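Local atomic coordinates of diphosphomevalonate decarboxylase, putative (PDB entry 2HKE), a protein that probably catalyses the ATP-dependent decarboxylation of (R)-5-diphosphomevalonate to isopentenyl diphosphate, a precursor of isoprenoids and sterols. Residues Gly21-Gly26 / Trp158-Lys163; Leu83-Thr88 / Ala124-Ala129; Thr178-Ile183 / Ala238-Ile243; Thr266-Ala271 / Pro352-Glu357. The protein carries 1 engineered substitution. All coordinates share one frame; numbering follows the deposited sequence.

Contact 1: residues Gly21-Gly26 / Trp158-Lys163; sequences GKREGG and WNKGEK. With SO4 (sulfate ion), chain C.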
loop_
_atom_site.group_PDB
_atom_site.type_symbol
_atom_site.label_atom_id
_atom_site.label_comp_id
_atom_site.label_asym_id
_atom_site.label_seq_id
_atom_site.Cartn_x
_atom_site.Cartn_y
_atom_site.Cartn_z
ATOM N N GLY A 21 7.771 -8.246 -9.078
ATOM C CA GLY A 21 8.422 -8.489 -10.335
ATOM C C GLY A 21 7.944 -7.621 -11.488
ATOM O O GLY A 21 6.720 -7.526 -11.750
ATOM N N LYS A 22 8.902 -7.038 -12.205
ATOM C CA LYS A 22 8.651 -6.384 -13.475
ATOM C C LYS A 22 9.029 -7.294 -14.653
ATOM O O LYS A 22 10.111 -7.913 -14.651
ATOM C CB LYS A 22 9.417 -5.071 -13.565
ATOM C CG LYS A 22 9.049 -4.074 -12.448
ATOM C CD LYS A 22 9.991 -2.900 -12.433
ATOM C CE LYS A 22 9.802 -1.875 -11.307
ATOM N NZ LYS A 22 9.997 -2.458 -9.994
ATOM N N ARG A 23 8.152 -7.355 -15.641
ATOM C CA ARG A 23 8.387 -8.169 -16.819
ATOM C C ARG A 23 9.394 -7.579 -17.805
ATOM O O ARG A 23 9.827 -6.422 -17.690
ATOM C CB ARG A 23 7.059 -8.497 -17.496
ATOM C CG ARG A 23 6.357 -7.327 -18.150
ATOM C CD ARG A 23 5.128 -7.800 -18.921
ATOM N NE ARG A 23 4.499 -6.777 -19.755
ATOM C CZ ARG A 23 3.435 -6.046 -19.410
ATOM N NH1 ARG A 23 2.927 -6.120 -18.195
ATOM N NH2 ARG A 23 2.917 -5.174 -20.262
ATOM N N GLU A 24 9.813 -8.407 -18.771
ATOM C CA GLU A 24 10.777 -7.934 -19.764
ATOM C C GLU A 24 10.219 -6.709 -20.448
ATOM O O GLU A 24 9.088 -6.726 -20.873
ATOM C CB GLU A 24 11.066 -9.017 -20.817
ATOM C CG GLU A 24 12.097 -8.521 -21.882
ATOM C CD GLU A 24 13.495 -8.420 -21.328
ATOM O OE1 GLU A 24 13.847 -9.333 -20.536
ATOM O OE2 GLU A 24 14.238 -7.429 -21.672
ATOM N N GLY A 25 11.029 -5.660 -20.522
ATOM C CA GLY A 25 10.655 -4.398 -21.147
ATOM C C GLY A 25 9.959 -3.472 -20.158
ATOM O O GLY A 25 9.519 -2.397 -20.521
ATOM N N GLY A 26 9.881 -3.890 -18.896
ATOM C CA GLY A 26 9.096 -3.165 -17.889
ATOM C C GLY A 26 9.804 -2.447 -16.777
ATOM O O GLY A 26 9.130 -1.932 -15.890
ATOM N N TRP A 158 -4.494 -3.739 -10.262
ATOM C CA TRP A 158 -3.533 -3.244 -11.207
ATOM C C TRP A 158 -3.487 -4.294 -12.308
ATOM O O TRP A 158 -3.015 -5.436 -12.075
ATOM C CB TRP A 158 -2.136 -3.115 -10.526
ATOM C CG TRP A 158 -1.062 -2.612 -11.409
ATOM C CD1 TRP A 158 -1.186 -2.192 -12.708
ATOM C CD2 TRP A 158 0.332 -2.518 -11.092
ATOM N NE1 TRP A 158 0.044 -1.827 -13.210
ATOM C CE2 TRP A 158 0.988 -2.008 -12.239
ATOM C CE3 TRP A 158 1.083 -2.778 -9.947
ATOM C CZ2 TRP A 158 2.358 -1.788 -12.283
ATOM C CZ3 TRP A 158 2.480 -2.562 -10.009
ATOM C CH2 TRP A 158 3.071 -2.049 -11.173
ATOM N N ASN A 159 -4.047 -3.942 -13.461
ATOM C CA ASN A 159 -4.028 -4.764 -14.647
ATOM C C ASN A 159 -2.640 -4.713 -15.289
ATOM O O ASN A 159 -2.152 -3.652 -15.629
ATOM C CB ASN A 159 -5.118 -4.300 -15.644
ATOM C CG ASN A 159 -6.461 -4.257 -15.022
ATOM O OD1 ASN A 159 -7.097 -5.293 -14.836
ATOM N ND2 ASN A 159 -6.852 -3.083 -14.561
ATOM N N LYS A 160 -1.998 -5.871 -15.463
ATOM C CA LYS A 160 -0.635 -5.905 -16.010
ATOM C C LYS A 160 -0.502 -5.405 -17.433
ATOM O O LYS A 160 0.522 -4.836 -17.792
ATOM C CB LYS A 160 0.002 -7.297 -15.897
ATOM C CG LYS A 160 -0.628 -8.366 -16.667
ATOM C CD LYS A 160 0.233 -9.632 -16.480
ATOM C CE LYS A 160 -0.580 -10.824 -16.809
ATOM N NZ LYS A 160 -1.041 -10.750 -18.207
ATOM N N GLY A 161 -1.561 -5.562 -18.214
ATOM C CA GLY A 161 -1.520 -5.166 -19.621
ATOM C C GLY A 161 -0.669 -6.120 -20.442
ATOM O O GLY A 161 0.037 -7.027 -19.914
ATOM N N GLU A 162 -0.768 -5.949 -21.746
ATOM C CA GLU A 162 0.074 -6.702 -22.657
ATOM C C GLU A 162 0.865 -5.839 -23.648
ATOM O O GLU A 162 1.724 -6.351 -24.355
ATOM C CB GLU A 162 -0.789 -7.734 -23.392
ATOM C CG GLU A 162 -1.977 -7.177 -24.143
ATOM C CD GLU A 162 -2.745 -8.260 -24.926
ATOM O OE1 GLU A 162 -2.586 -9.453 -24.603
ATOM O OE2 GLU A 162 -3.522 -7.913 -25.853
ATOM N N LYS A 163 0.633 -4.529 -23.653
ATOM C CA LYS A 163 1.277 -3.638 -24.607
ATOM C C LYS A 163 2.629 -3.151 -24.108
ATOM O O LYS A 163 2.756 -2.629 -22.969
ATOM C CB LYS A 163 0.367 -2.447 -24.916
ATOM C CG LYS A 163 -0.930 -2.881 -25.579
ATOM C CD LYS A 163 -1.853 -1.695 -25.903
ATOM C CE LYS A 163 -3.075 -2.193 -26.686
ATOM N NZ LYS A 163 -3.941 -1.063 -27.144
HETATM S S SO4 C . 8.620 -0.085 -7.761
HETATM O O1 SO4 C . 9.894 -0.525 -8.293
HETATM O O2 SO4 C . 8.273 -0.874 -6.602
HETATM O O3 SO4 C . 8.700 1.313 -7.356
HETATM O O4 SO4 C . 7.573 -0.271 -8.769
HETATM O O HOH W 1 1.263 -2.863 -20.804
#
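Arg23 sets its CG between the backbone N and the carbonyl carbon (chi1 69°) and then runs straight from CG to NE, a reach that carries the guanidinium across to the backbone of Lys160. There Arg23 NH1 gives Lys160 O a nearly straight hydrogen bond of 2.8 Å (N-H...O 166°). The oxygen lies in the guanidinium plane, whereas the donor stands 52° above the carbonyl plane. Arg23 NH1 also bonds to Pro32 O, while Arg23 NH2 donates to a water 2.9 Å away, which in turn donates to Lys163 O. Gly161 O lies over one guanidinium face, 3.4 Å from Arg23 NH2, without bonding to it. Arginine suits this place because one flat group can serve two carbonyls directly, Lys160 O and Pro32 O, and a third through water. Glycine suits position 161, whose phi is positive, and Gly25, the third residue of the type II turn that Gly26 N closes on Arg23 O. Next door, Lys22 NZ bonds sulfate O1 at 2.6 Å, in an anion pocket shared with Tyr19, Arg77, Ser144 and Thr200. At this surface, loop 21-26 runs beside Leu31 and helix 199-209, and residues 160-163 continue from the strand holding Trp158, which pairs with strand 36-40.

Contact 2: residues Leu83-Thr88 / Ala124-Ala129; sequences LHLRST and AALIRA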
loop_
_atom_site.group_PDB
_atom_site.type_symbol
_atom_site.label_atom_id
_atom_site.label_comp_id
_atom_site.label_asym_id
_atom_site.label_seq_id
_atom_site.Cartn_x
_atom_site.Cartn_y
_atom_site.Cartn_z
ATOM N N LEU A 83 8.383 13.781 -17.851
ATOM C CA LEU A 83 8.454 13.599 -19.315
ATOM C C LEU A 83 7.137 13.167 -19.904
ATOM O O LEU A 83 6.698 13.702 -20.959
ATOM C CB LEU A 83 9.524 12.548 -19.684
ATOM C CG LEU A 83 10.984 12.912 -19.487
ATOM C CD1 LEU A 83 11.823 11.657 -19.728
ATOM C CD2 LEU A 83 11.412 14.054 -20.428
ATOM N N HIS A 84 6.511 12.162 -19.292
ATOM C CA HIS A 84 5.238 11.663 -19.776
ATOM C C HIS A 84 4.159 12.755 -19.639
ATOM O O HIS A 84 3.318 12.932 -20.524
ATOM C CB HIS A 84 4.814 10.409 -19.046
ATOM C CG HIS A 84 3.613 9.774 -19.650
ATOM N ND1 HIS A 84 3.600 9.355 -20.966
ATOM C CD2 HIS A 84 2.376 9.555 -19.170
ATOM C CE1 HIS A 84 2.400 8.887 -21.258
ATOM N NE2 HIS A 84 1.643 8.981 -20.185
ATOM N N LEU A 85 4.239 13.496 -18.556
ATOM C CA LEU A 85 3.247 14.503 -18.259
ATOM C C LEU A 85 3.288 15.574 -19.353
ATOM O O LEU A 85 2.266 15.956 -19.901
ATOM C CB LEU A 85 3.539 15.096 -16.894
ATOM C CG LEU A 85 2.689 16.243 -16.393
ATOM C CD1 LEU A 85 1.283 15.737 -15.911
ATOM C CD2 LEU A 85 3.487 16.991 -15.300
ATOM N N ARG A 86 4.484 16.035 -19.675
ATOM C CA ARG A 86 4.662 17.082 -20.646
ATOM C C ARG A 86 4.460 16.686 -22.089
ATOM O O ARG A 86 4.375 17.552 -22.947
ATOM C CB ARG A 86 6.037 17.708 -20.487
ATOM C CG ARG A 86 6.164 18.527 -19.267
ATOM C CD ARG A 86 7.449 19.298 -19.314
ATOM N NE ARG A 86 7.484 20.214 -18.195
ATOM C CZ ARG A 86 8.300 20.114 -17.152
ATOM N NH1 ARG A 86 9.197 19.143 -17.055
ATOM N NH2 ARG A 86 8.207 21.012 -16.216
ATOM N N SER A 87 4.427 15.395 -22.381
ATOM C CA SER A 87 4.067 14.921 -23.707
ATOM C C SER A 87 2.584 14.694 -23.876
ATOM O O SER A 87 2.154 14.236 -24.947
ATOM C CB SER A 87 4.807 13.630 -24.047
ATOM O OG SER A 87 4.344 12.520 -23.322
ATOM N N THR A 88 1.808 14.927 -22.810
ATOM C CA THR A 88 0.380 14.684 -22.834
ATOM C C THR A 88 -0.361 15.874 -22.281
ATOM O O THR A 88 -1.383 15.736 -21.646
ATOM C CB THR A 88 0.054 13.379 -22.070
ATOM O OG1 THR A 88 0.476 13.494 -20.695
ATOM C CG2 THR A 88 0.740 12.173 -22.753
ATOM N N ALA A 124 -1.486 12.988 -9.268
ATOM C CA ALA A 124 -2.786 13.663 -9.364
ATOM C C ALA A 124 -2.644 15.193 -9.375
ATOM O O ALA A 124 -3.310 15.851 -10.147
ATOM C CB ALA A 124 -3.731 13.238 -8.228
ATOM N N ALA A 125 -1.742 15.732 -8.548
ATOM C CA ALA A 125 -1.503 17.183 -8.489
ATOM C C ALA A 125 -0.920 17.678 -9.805
ATOM O O ALA A 125 -1.336 18.712 -10.312
ATOM C CB ALA A 125 -0.563 17.539 -7.292
ATOM N N LEU A 126 0.033 16.942 -10.373
ATOM C CA LEU A 126 0.673 17.335 -11.600
ATOM C C LEU A 126 -0.296 17.311 -12.775
ATOM O O LEU A 126 -0.267 18.195 -13.625
ATOM C CB LEU A 126 1.866 16.439 -11.914
ATOM C CG LEU A 126 3.111 16.692 -11.085
ATOM C CD1 LEU A 126 4.109 15.537 -11.226
ATOM C CD2 LEU A 126 3.712 18.049 -11.472
ATOM N N ILE A 127 -1.121 16.283 -12.836
ATOM C CA ILE A 127 -2.043 16.094 -13.955
ATOM C C ILE A 127 -3.059 17.262 -13.918
ATOM O O ILE A 127 -3.377 17.799 -14.951
ATOM C CB ILE A 127 -2.754 14.730 -13.890
ATOM C CG1 ILE A 127 -1.818 13.613 -14.373
ATOM C CG2 ILE A 127 -4.029 14.709 -14.742
ATOM C CD1 ILE A 127 -2.247 12.241 -13.888
ATOM N N ARG A 128 -3.525 17.636 -12.747
ATOM C CA ARG A 128 -4.472 18.749 -12.647
ATOM C C ARG A 128 -3.803 20.044 -13.077
ATOM O O ARG A 128 -4.316 20.755 -13.948
ATOM C CB ARG A 128 -5.080 18.881 -11.273
ATOM C CG ARG A 128 -6.190 19.939 -11.268
ATOM C CD ARG A 128 -7.058 19.912 -10.119
ATOM N NE ARG A 128 -8.083 18.900 -10.242
ATOM C CZ ARG A 128 -9.078 18.773 -9.387
ATOM N NH1 ARG A 128 -9.186 19.586 -8.338
ATOM N NH2 ARG A 128 -9.945 17.809 -9.571
ATOM N N ALA A 129 -2.621 20.312 -12.535
ATOM C CA ALA A 129 -1.895 21.560 -12.821
ATOM C C ALA A 129 -1.566 21.752 -14.283
ATOM O O ALA A 129 -1.677 22.870 -14.802
ATOM C CB ALA A 129 -0.578 21.623 -11.993
#
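Leu85, near the C-terminal end of helix 76-86, packs against Leu126 and Ile127 of helix 114-130 in a buried helix-to-helix contact of the N-terminal domain, made by apolar side chains and one backbone carbonyl. The backbones come closest between Leu85 CA and Ile127 CA, 7.0 Å apart. Leu85 carries its side of the contact alone: with CG anti to the backbone N (chi1 176°), both methyls are sent into the neighbouring helix. Leu85 CD2 rests on Leu126 CB at 3.8 Å, and the two leucine side chains meet at about a right angle. The other branch, Leu85 CD1, lies 3.7 Å from Leu126 O and 4.1 Å from Ile127 CG1. One forked side chain thus touches two successive residues, and leucine, branched at CG, has the shape for it. Farther out, Leu139 of helix 136-143 touches both Leu85 and Ile127, and Val52 of strand 48-55 touches Leu126, placing helix 114-130 against the sheet. No hydrogen bond joins the two segments; polar ties lie beside them, where Arg86 forms a salt bridge with Asp61 and Thr88 pairs through its backbone with Thr133. Attraction across this contact is therefore mainly dispersion and the exclusion of water, which depend on close fit rather than on bond direction.

Contact 3: residues Thr178-Ile183 / Ala238-Ile243; sequences THWPEI and ATFAEI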
loop_
_atom_site.group_PDB
_atom_site.type_symbol
_atom_site.label_atom_id
_atom_site.label_comp_id
_atom_site.label_asym_id
_atom_site.label_seq_id
_atom_site.Cartn_x
_atom_site.Cartn_y
_atom_site.Cartn_z
ATOM N N THR A 178 -18.064 1.568 -0.814
ATOM C CA THR A 178 -19.380 1.243 -0.306
ATOM C C THR A 178 -19.775 -0.219 -0.423
ATOM O O THR A 178 -20.774 -0.635 0.160
ATOM C CB THR A 178 -20.490 2.094 -1.012
ATOM O OG1 THR A 178 -20.621 1.653 -2.346
ATOM C CG2 THR A 178 -20.172 3.527 -1.001
ATOM N N HIS A 179 -19.010 -1.031 -1.153
ATOM C CA HIS A 179 -19.430 -2.389 -1.458
ATOM C C HIS A 179 -19.446 -3.257 -0.198
ATOM O O HIS A 179 -20.397 -3.966 0.057
ATOM C CB HIS A 179 -18.565 -3.007 -2.564
ATOM C CG HIS A 179 -18.885 -4.441 -2.847
ATOM N ND1 HIS A 179 -20.032 -4.839 -3.509
ATOM C CD2 HIS A 179 -18.207 -5.577 -2.548
ATOM C CE1 HIS A 179 -20.041 -6.158 -3.606
ATOM N NE2 HIS A 179 -18.953 -6.631 -3.010
ATOM N N TRP A 180 -18.401 -3.189 0.607
ATOM C CA TRP A 180 -18.224 -4.108 1.735
ATOM C C TRP A 180 -17.790 -3.332 2.950
ATOM O O TRP A 180 -16.627 -3.415 3.362
ATOM C CB TRP A 180 -17.160 -5.160 1.355
ATOM C CG TRP A 180 -17.132 -6.439 2.167
ATOM C CD1 TRP A 180 -17.832 -6.723 3.294
ATOM C CD2 TRP A 180 -16.272 -7.560 1.942
ATOM N NE1 TRP A 180 -17.526 -7.972 3.750
ATOM C CE2 TRP A 180 -16.567 -8.512 2.936
ATOM C CE3 TRP A 180 -15.323 -7.868 0.967
ATOM C CZ2 TRP A 180 -15.938 -9.743 2.989
ATOM C CZ3 TRP A 180 -14.699 -9.081 1.005
ATOM C CH2 TRP A 180 -15.017 -10.020 1.989
ATOM N N PRO A 181 -18.689 -2.506 3.508
ATOM C CA PRO A 181 -18.301 -1.609 4.596
ATOM C C PRO A 181 -17.883 -2.332 5.875
ATOM O O PRO A 181 -17.254 -1.736 6.731
ATOM C CB PRO A 181 -19.590 -0.800 4.881
ATOM C CG PRO A 181 -20.692 -1.499 4.210
ATOM C CD PRO A 181 -20.098 -2.341 3.108
ATOM N N GLU A 182 -18.258 -3.605 6.012
ATOM C CA GLU A 182 -17.866 -4.380 7.178
ATOM C C GLU A 182 -16.371 -4.677 7.259
ATOM O O GLU A 182 -15.821 -4.824 8.347
ATOM C CB GLU A 182 -18.609 -5.677 7.240
ATOM C CG GLU A 182 -20.074 -5.499 7.387
ATOM C CD GLU A 182 -20.851 -5.367 6.051
ATOM O OE1 GLU A 182 -20.295 -5.196 4.919
ATOM O OE2 GLU A 182 -22.095 -5.437 6.164
ATOM N N ILE A 183 -15.724 -4.776 6.123
ATOM C CA ILE A 183 -14.300 -5.191 6.131
ATOM C C ILE A 183 -13.434 -4.034 6.616
ATOM O O ILE A 183 -13.611 -2.822 6.273
ATOM C CB ILE A 183 -13.918 -5.907 4.777
ATOM C CG1 ILE A 183 -12.631 -6.773 4.946
ATOM C CG2 ILE A 183 -13.889 -4.921 3.702
ATOM C CD1 ILE A 183 -12.426 -7.750 3.855
ATOM N N ALA A 238 -14.085 -15.368 4.584
ATOM C CA ALA A 238 -13.172 -16.501 4.766
ATOM C C ALA A 238 -12.317 -16.814 3.528
ATOM O O ALA A 238 -11.107 -17.034 3.646
ATOM C CB ALA A 238 -13.950 -17.752 5.249
ATOM N N THR A 239 -12.935 -16.835 2.339
ATOM C CA THR A 239 -12.212 -17.094 1.095
ATOM C C THR A 239 -11.237 -15.965 0.828
ATOM O O THR A 239 -10.056 -16.204 0.467
ATOM C CB THR A 239 -13.178 -17.288 -0.083
ATOM O OG1 THR A 239 -14.007 -18.434 0.205
ATOM C CG2 THR A 239 -12.390 -17.530 -1.390
ATOM N N PHE A 240 -11.701 -14.741 1.020
ATOM C CA PHE A 240 -10.823 -13.581 0.849
ATOM C C PHE A 240 -9.594 -13.678 1.768
ATOM O O PHE A 240 -8.419 -13.489 1.350
ATOM C CB PHE A 240 -11.594 -12.285 1.118
ATOM C CG PHE A 240 -10.715 -11.065 1.154
ATOM C CD1 PHE A 240 -10.237 -10.502 -0.013
ATOM C CD2 PHE A 240 -10.306 -10.522 2.385
ATOM C CE1 PHE A 240 -9.397 -9.416 0.028
ATOM C CE2 PHE A 240 -9.408 -9.444 2.405
ATOM C CZ PHE A 240 -8.987 -8.896 1.218
ATOM N N ALA A 241 -9.864 -13.979 3.032
ATOM C CA ALA A 241 -8.838 -14.081 4.061
ATOM C C ALA A 241 -7.806 -15.169 3.749
ATOM O O ALA A 241 -6.599 -14.973 3.916
ATOM C CB ALA A 241 -9.485 -14.344 5.426
ATOM N N GLU A 242 -8.305 -16.298 3.309
ATOM C CA GLU A 242 -7.466 -17.399 2.881
ATOM C C GLU A 242 -6.520 -17.054 1.729
ATOM O O GLU A 242 -5.313 -17.376 1.801
ATOM C CB GLU A 242 -8.374 -18.626 2.540
ATOM C CG GLU A 242 -9.021 -19.228 3.752
ATOM C CD GLU A 242 -10.345 -19.981 3.440
ATOM O OE1 GLU A 242 -10.617 -20.266 2.247
ATOM O OE2 GLU A 242 -11.084 -20.328 4.412
ATOM N N ILE A 243 -7.041 -16.383 0.704
ATOM C CA ILE A 243 -6.212 -15.897 -0.423
ATOM C C ILE A 243 -5.157 -14.954 0.109
ATOM O O ILE A 243 -3.981 -15.028 -0.268
ATOM C CB ILE A 243 -7.059 -15.184 -1.526
ATOM C CG1 ILE A 243 -7.934 -16.198 -2.220
ATOM C CG2 ILE A 243 -6.171 -14.330 -2.502
ATOM C CD1 ILE A 243 -7.125 -17.249 -3.004
#
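Trp180 and Phe240 form an edge-to-face aromatic pair where a type I beta turn from Trp180 to Ile183 leads into strand 183-189 and meets helix 237-256 of the GHMP-type C-terminal domain. The indole presents its six-membered ring edge-on to the phenyl face; centroids are 6.0 Å apart and the planes stand at 71°. Both residues hold CG anti to the backbone N (chi1 -161° for Trp180, 172° for Phe240), which turns each ring toward the other segment. The far corner of the indole, Trp180 CH2, also lies 4.2 Å from Phe240 CB, near the indole plane, and so touches the root of the phenylalanine side chain as well. Tryptophan suits the loop because its long ring can span backbones whose nearest CA atoms, Ile183 CA and Phe240 CA, are 10.5 Å apart. Its own turn probably helps to hold it: Ile183 CB lies 4.0 Å above the plane of the Trp180 ring, offset toward the rim, and Glu182 OE1 lies at the ring edge, in plane. Around these residues the packing is strongly aromatic. Phe155 of strand 155-159 touches Trp180, Ile183 and Phe240, while Phe16 and Phe301 make edge-to-face pairs with Phe240. Since strand 155-159 belongs to the larger sheet and Phe301 to the smaller one, the contact lies where the two sheets approach each other. Ile183, extended through CG1, completes it with a single methyl, as Ile183 CD1 comes obliquely to the phenyl ring, 3.8 Å from both CD2 and CE2 of Phe240.

Contact 4: residues Thr266-Ala271 / Pro352-Glu357; sequences TEDSYA and PKKPFE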
loop_
_atom_site.group_PDB
_atom_site.type_symbol
_atom_site.label_atom_id
_atom_site.label_comp_id
_atom_site.label_asym_id
_atom_site.label_seq_id
_atom_site.Cartn_x
_atom_site.Cartn_y
_atom_site.Cartn_z
ATOM N N THR A 266 10.647 -10.516 10.644
ATOM C CA THR A 266 11.357 -10.780 11.887
ATOM C C THR A 266 10.634 -11.878 12.633
ATOM O O THR A 266 9.575 -12.333 12.218
ATOM C CB THR A 266 11.342 -9.555 12.756
ATOM O OG1 THR A 266 9.977 -9.278 13.142
ATOM C CG2 THR A 266 11.976 -8.338 12.041
ATOM N N GLU A 267 11.151 -12.272 13.791
ATOM C CA GLU A 267 10.427 -13.315 14.532
ATOM C C GLU A 267 9.105 -12.773 15.073
ATOM O O GLU A 267 8.204 -13.546 15.395
ATOM C CB GLU A 267 11.269 -13.854 15.660
ATOM C CG GLU A 267 12.443 -14.780 15.178
ATOM C CD GLU A 267 11.982 -16.062 14.495
ATOM O OE1 GLU A 267 10.885 -16.600 14.841
ATOM O OE2 GLU A 267 12.717 -16.551 13.577
ATOM N N ASP A 268 9.027 -11.467 15.283
ATOM C CA ASP A 268 7.729 -10.853 15.658
ATOM C C ASP A 268 6.705 -11.049 14.536
ATOM O O ASP A 268 5.556 -11.429 14.803
ATOM C CB ASP A 268 7.865 -9.376 15.933
ATOM C CG ASP A 268 8.513 -9.066 17.252
ATOM O OD1 ASP A 268 8.572 -9.917 18.140
ATOM O OD2 ASP A 268 8.979 -7.926 17.371
ATOM N N SER A 269 7.125 -10.807 13.295
ATOM C CA SER A 269 6.290 -11.134 12.120
ATOM C C SER A 269 5.778 -12.564 12.157
ATOM O O SER A 269 4.581 -12.822 11.976
ATOM C CB SER A 269 7.068 -10.926 10.817
ATOM O OG SER A 269 7.577 -9.625 10.754
ATOM N N TYR A 270 6.696 -13.510 12.355
ATOM C CA TYR A 270 6.347 -14.919 12.368
ATOM C C TYR A 270 5.469 -15.279 13.544
ATOM O O TYR A 270 4.547 -16.104 13.405
ATOM C CB TYR A 270 7.593 -15.836 12.335
ATOM C CG TYR A 270 8.479 -15.656 11.131
ATOM C CD1 TYR A 270 7.963 -15.755 9.845
ATOM C CD2 TYR A 270 9.837 -15.373 11.275
ATOM C CE1 TYR A 270 8.773 -15.585 8.727
ATOM C CE2 TYR A 270 10.662 -15.193 10.148
ATOM C CZ TYR A 270 10.132 -15.323 8.896
ATOM O OH TYR A 270 10.945 -15.154 7.798
ATOM N N ALA A 271 5.696 -14.629 14.685
ATOM C CA ALA A 271 4.816 -14.876 15.814
ATOM C C ALA A 271 3.384 -14.373 15.509
ATOM O O ALA A 271 2.417 -14.978 15.931
ATOM C CB ALA A 271 5.348 -14.168 17.026
ATOM N N PRO A 352 7.788 -13.818 23.430
ATOM C CA PRO A 352 7.926 -12.710 24.374
ATOM C C PRO A 352 6.931 -11.554 24.184
ATOM O O PRO A 352 6.723 -11.096 23.035
ATOM C CB PRO A 352 9.332 -12.193 24.087
ATOM C CG PRO A 352 10.025 -13.374 23.573
ATOM C CD PRO A 352 9.056 -14.086 22.727
ATOM N N LYS A 353 6.334 -11.094 25.279
ATOM C CA LYS A 353 5.400 -9.966 25.190
ATOM C C LYS A 353 6.159 -8.667 24.962
ATOM O O LYS A 353 7.148 -8.337 25.654
ATOM C CB LYS A 353 4.512 -9.869 26.418
ATOM C CG LYS A 353 3.597 -11.072 26.599
ATOM C CD LYS A 353 2.725 -10.874 27.805
ATOM C CE LYS A 353 1.875 -12.055 28.050
ATOM N NZ LYS A 353 0.873 -11.751 29.100
ATOM N N LYS A 354 5.690 -7.917 23.972
ATOM C CA LYS A 354 6.198 -6.583 23.692
ATOM C C LYS A 354 5.114 -5.795 22.977
ATOM O O LYS A 354 4.224 -6.373 22.370
ATOM C CB LYS A 354 7.460 -6.643 22.844
ATOM C CG LYS A 354 7.192 -7.229 21.430
ATOM C CD LYS A 354 8.428 -7.481 20.653
ATOM C CE LYS A 354 9.137 -8.751 21.077
ATOM N NZ LYS A 354 10.384 -8.779 20.262
ATOM N N PRO A 355 5.172 -4.472 23.058
ATOM C CA PRO A 355 4.175 -3.687 22.339
ATOM C C PRO A 355 4.452 -3.665 20.835
ATOM O O PRO A 355 5.605 -3.787 20.389
ATOM C CB PRO A 355 4.380 -2.272 22.888
ATOM C CG PRO A 355 5.788 -2.253 23.350
ATOM C CD PRO A 355 6.124 -3.633 23.801
ATOM N N PHE A 356 3.395 -3.502 20.041
ATOM C CA PHE A 356 3.584 -2.993 18.676
ATOM C C PHE A 356 4.166 -1.592 18.750
ATOM O O PHE A 356 3.993 -0.863 19.761
ATOM C CB PHE A 356 2.258 -2.930 17.909
ATOM C CG PHE A 356 1.519 -4.241 17.827
ATOM C CD1 PHE A 356 2.176 -5.426 17.493
ATOM C CD2 PHE A 356 0.133 -4.271 18.001
ATOM C CE1 PHE A 356 1.491 -6.626 17.404
ATOM C CE2 PHE A 356 -0.562 -5.527 17.926
ATOM C CZ PHE A 356 0.129 -6.663 17.594
ATOM N N GLU A 357 4.806 -1.170 17.669
ATOM C CA GLU A 357 5.251 0.210 17.573
ATOM C C GLU A 357 4.004 1.098 17.494
ATOM O O GLU A 357 3.977 2.193 18.024
ATOM C CB GLU A 357 6.138 0.405 16.373
ATOM C CG GLU A 357 7.366 -0.438 16.355
ATOM C CD GLU A 357 8.203 -0.211 17.619
ATOM O OE1 GLU A 357 8.791 0.896 17.733
ATOM O OE2 GLU A 357 8.210 -1.112 18.492
#
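Asp268 and Lys354 form a salt bridge at the surface of the C-terminal domain, joining the first turn of helix 267-283, opened by a capping box, to the loop that leads into strand 358-363. The two side chains approach from opposite directions. Lys354 NZ donates to Asp268 OD1 at 3.0 Å, and Asp268 OD1 receives it on its syn lone pair, the side of the other oxygen; Lys354 NZ adds a weak bond to Asp268 OD2 at 3.3 Å. The lysine does more than touch with its amine: a bend at chi3 (78°) lays the end of the chain along the carboxylate, so that Lys354 CD comes within 3.4 Å of Asp268 OD2. The stronger polar partner of Asp268, His351 NE2, lies outside the two segments and also bonds to OD1, so a single oxygen accepts from two neighbours of the same connecting loop. Aspartate is well chosen for the first turn of a helix, where backbone N-H groups would probably favour its negative charge; the short side chain also keeps the carboxylate close to its own backbone.

The next shell fixes the helix start. Thr266, at the N-cap, accepts through OG1 from Ser269 N at 3.2 Å. Small hydroxyl residues suit both places, being able to reach back to the backbone. Ser269 OG also bonds to Ala296 O, while on the loop side Phe356 N bonds to Thr320 OG1 and Glu357 pairs with Val189 of strand 183-189. Within the box, the reciprocal bond from Thr266 N to Ser269 OG measures 3.2 Å and is nearly straight, at 166°.

In the fold
Contact 2 is nested within the chain loop closed by contact 1, and both belong to the N-terminal domain, with centres 22 Å apart. Contacts 3 and 4 follow in series. Strand 183-189 links them: the turn of contact 3 leads into it, and Glu357 of contact 4 pairs with it, while helices 237-256 and 267-283 come one after the other; their centres are 26 Å apart. No two contacts touch. Contacts 2 and 4 lie farthest apart, about 43 Å between centres, on opposite sides of the chain's centre. The series thus runs from one domain to the other, with contact 3 near the junction of the two sheets and contact 1 beside the sulfate pocket, which probably marks an anion-binding part of the active site.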